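Local coordinates for protein DELTA1-pyrroline-2-carboxylate reductase (Thermococcus litoralis DSM 5473, PDB 6T3E) that reduces delta1-pyrroline-2-carboxylate to L-proline with a nicotinamide dinucleotide as hydride donor, probably as a step in L-hydroxyproline metabolism, at residues 333-336 with 337-341. Residues are numbered along the deposited sequence; the frame is centred on the assembly and turned at random.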
ATOM      1  N   LEU B 333      -0.044  19.325   1.839  1.00 43.87           N
ATOM      2  CA  LEU B 333      -0.361  20.678   1.394  1.00 46.47           C
ATOM      3  C   LEU B 333      -1.865  20.910   1.413  1.00 49.19           C
ATOM      4  O   LEU B 333      -2.350  21.906   1.965  1.00 50.26           O
ATOM      5  CB  LEU B 333       0.224  20.882  -0.010  1.00 45.96           C
ATOM      6  CG  LEU B 333       0.157  22.204  -0.759  1.00 47.75           C
ATOM      7  CD1 LEU B 333      -1.069  22.309  -1.625  1.00 50.59           C
ATOM      8  CD2 LEU B 333       0.227  23.340   0.230  1.00 46.05           C
ATOM      9  N   ALA B 334      -2.618  20.004   0.790  1.00 47.62           N
ATOM     10  CA  ALA B 334      -4.061  20.169   0.720  1.00 46.94           C
ATOM     11  C   ALA B 334      -4.705  19.999   2.087  1.00 47.56           C
ATOM     12  O   ALA B 334      -5.633  20.736   2.437  1.00 58.19           O
ATOM     13  CB  ALA B 334      -4.646  19.175  -0.277  1.00 49.32           C
ATOM     14  N   TYR B 335      -4.222  19.041   2.877  1.00 39.65           N
ATOM     15  CA  TYR B 335      -4.808  18.791   4.189  1.00 39.55           C
ATOM     16  C   TYR B 335      -4.652  19.995   5.109  1.00 49.03           C
ATOM     17  O   TYR B 335      -5.608  20.408   5.779  1.00 55.46           O
ATOM     18  CB  TYR B 335      -4.162  17.553   4.807  1.00 36.67           C
ATOM     19  CG  TYR B 335      -4.487  17.323   6.259  1.00 36.85           C
ATOM     20  CD1 TYR B 335      -5.725  16.821   6.640  1.00 39.91           C
ATOM     21  CD2 TYR B 335      -3.553  17.606   7.257  1.00 38.03           C
ATOM     22  CE1 TYR B 335      -6.030  16.601   7.974  1.00 42.95           C
ATOM     23  CE2 TYR B 335      -3.845  17.383   8.594  1.00 37.73           C
ATOM     24  CZ  TYR B 335      -5.087  16.879   8.942  1.00 42.84           C
ATOM     25  OH  TYR B 335      -5.395  16.640  10.252  1.00 43.78           O
ATOM     26  N   GLU B 336      -3.463  20.601   5.126  1.00 48.46           N
ATOM     27  CA  GLU B 336      -3.246  21.712   6.042  1.00 46.19           C
ATOM     28  C   GLU B 336      -4.001  22.964   5.602  1.00 45.70           C
ATOM     29  O   GLU B 336      -4.371  23.788   6.444  1.00 49.73           O
ATOM     30  CB  GLU B 336      -1.751  21.990   6.175  1.00 48.03           C
ATOM     31  CG  GLU B 336      -1.001  20.968   7.030  1.00 50.72           C
ATOM     32  CD  GLU B 336       0.477  21.295   7.137  1.00 56.71           C
ATOM     33  OE1 GLU B 336       0.856  22.437   6.797  1.00 59.98           O
ATOM     34  OE2 GLU B 336       1.264  20.419   7.555  1.00 59.50           O
ATOM     35  N   LYS B 337      -4.261  23.120   4.304  1.00 46.06           N
ATOM     36  CA  LYS B 337      -5.072  24.249   3.864  1.00 51.20           C
ATOM     37  C   LYS B 337      -6.541  24.034   4.206  1.00 54.38           C
ATOM     38  O   LYS B 337      -7.260  25.004   4.479  1.00 50.24           O
ATOM     39  CB  LYS B 337      -4.888  24.468   2.368  1.00 49.44           C
ATOM     40  CG  LYS B 337      -3.713  25.369   2.042  1.00 49.86           C
ATOM     41  CD  LYS B 337      -3.466  25.395   0.549  1.00 53.94           C
ATOM     42  CE  LYS B 337      -3.202  26.804   0.076  1.00 54.48           C
ATOM     43  NZ  LYS B 337      -4.449  27.388  -0.478  1.00 54.15           N
ATOM     44  N   ALA B 338      -6.990  22.776   4.230  1.00 50.76           N
ATOM     45  CA  ALA B 338      -8.366  22.500   4.618  1.00 47.36           C
ATOM     46  C   ALA B 338      -8.602  22.887   6.068  1.00 46.24           C
ATOM     47  O   ALA B 338      -9.625  23.499   6.395  1.00 46.74           O
ATOM     48  CB  ALA B 338      -8.686  21.022   4.407  1.00 43.42           C
ATOM     49  N   LEU B 339      -7.645  22.581   6.942  1.00 42.16           N
ATOM     50  CA  LEU B 339      -7.793  22.961   8.340  1.00 41.04           C
ATOM     51  C   LEU B 339      -7.874  24.475   8.483  1.00 42.60           C
ATOM     52  O   LEU B 339      -8.769  24.997   9.162  1.00 41.06           O
ATOM     53  CB  LEU B 339      -6.633  22.399   9.158  1.00 36.41           C
ATOM     54  CG  LEU B 339      -6.448  20.880   9.106  1.00 41.26           C
ATOM     55  CD1 LEU B 339      -5.197  20.498   9.870  1.00 41.01           C
ATOM     56  CD2 LEU B 339      -7.672  20.125   9.636  1.00 37.34           C
ATOM     57  N   GLU B 340      -6.988  25.194   7.792  1.00 47.82           N
ATOM     58  CA  GLU B 340      -6.973  26.651   7.868  1.00 52.77           C
ATOM     59  C   GLU B 340      -8.208  27.259   7.206  1.00 55.32           C
ATOM     60  O   GLU B 340      -8.638  28.354   7.587  1.00 58.58           O
ATOM     61  CB  GLU B 340      -5.682  27.165   7.220  1.00 59.07           C
ATOM     62  CG  GLU B 340      -5.444  28.670   7.225  1.00 63.62           C
ATOM     63  CD  GLU B 340      -4.502  29.115   6.096  1.00 68.88           C
ATOM     64  OE1 GLU B 340      -4.292  28.333   5.137  1.00 69.35           O
ATOM     65  OE2 GLU B 340      -3.966  30.246   6.167  1.00 71.24           O
ATOM     66  N   HIS B 341      -8.830  26.551   6.263  1.00 54.49           N
ATOM     67  CA  HIS B 341      -9.984  27.084   5.554  1.00 48.68           C
ATOM     68  C   HIS B 341     -11.307  26.546   6.072  1.00 46.05           C
ATOM     69  O   HIS B 341     -12.359  27.092   5.721  1.00 38.86           O
ATOM     70  CB  HIS B 341      -9.872  26.760   4.058  1.00 45.92           C
ATOM     71  CG  HIS B 341      -8.981  27.688   3.295  1.00 46.11           C
ATOM     72  ND1 HIS B 341      -7.606  27.630   3.367  1.00 45.02           N
ATOM     73  CD2 HIS B 341      -9.270  28.692   2.433  1.00 46.55           C
ATOM     74  CE1 HIS B 341      -7.086  28.561   2.587  1.00 44.34           C
ATOM     75  NE2 HIS B 341      -8.074  29.217   2.007  1.00 46.32           N
TER
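Leu339 meets Tyr335 one helical turn back on helix 324-341, a worked example of how an i to i+4 spacing lets an aliphatic side chain lie over part of an aromatic face. The leucine's CD1 lies 3.6 Å from Tyr335 CE2 and also meets CZ, while its CG sits 4.2 Å above the ring plane, offset toward the rim. Tyr335 turns its ring away from its own amide (chi1 169°), and Leu339, its CG anti to the carbonyl carbon (chi1 -57°), brings CD1 up to it. Both side chains also touch Leu26 of strand 26-28, and Tyr335 reaches Leu122 and Ala123 of strand 121-126; the pair thus helps seat this C-terminal helix against the mixed sheet.

On another flank, Lys337 runs its CB and CG alongside the Leu333 carbonyl oxygen, and its CD makes a loose approach of 4.2 Å to Leu333 CD2. The lysine chain then bends at chi3 and chi4, and NZ is hydrogen-bonded to the carbonyl oxygen of Leu36, in helix 30-36.

Beneath both pairs runs the main-chain bonding of an alpha-helix: Lys337 N donates to Leu333 O, Ala338 N to Ala334 O at 3.0 Å, Leu339 N to Tyr335 O at 3.2 Å, and Glu340 N to Glu336 O. In the last turn, His341 ND1 donates to Lys337 O, 2.9 Å away, with an N-H...O angle of 136°, so an imidazole joins the backbone bonding where the helix finishes.

Chemically, the four main-chain bonds fix the spacing of the turns, Leu339 and Tyr335 add van der Waals contact on the flank facing strand 26-28, and the lysine ties the helix to helix 30-36 through the bond from NZ to Leu36 O.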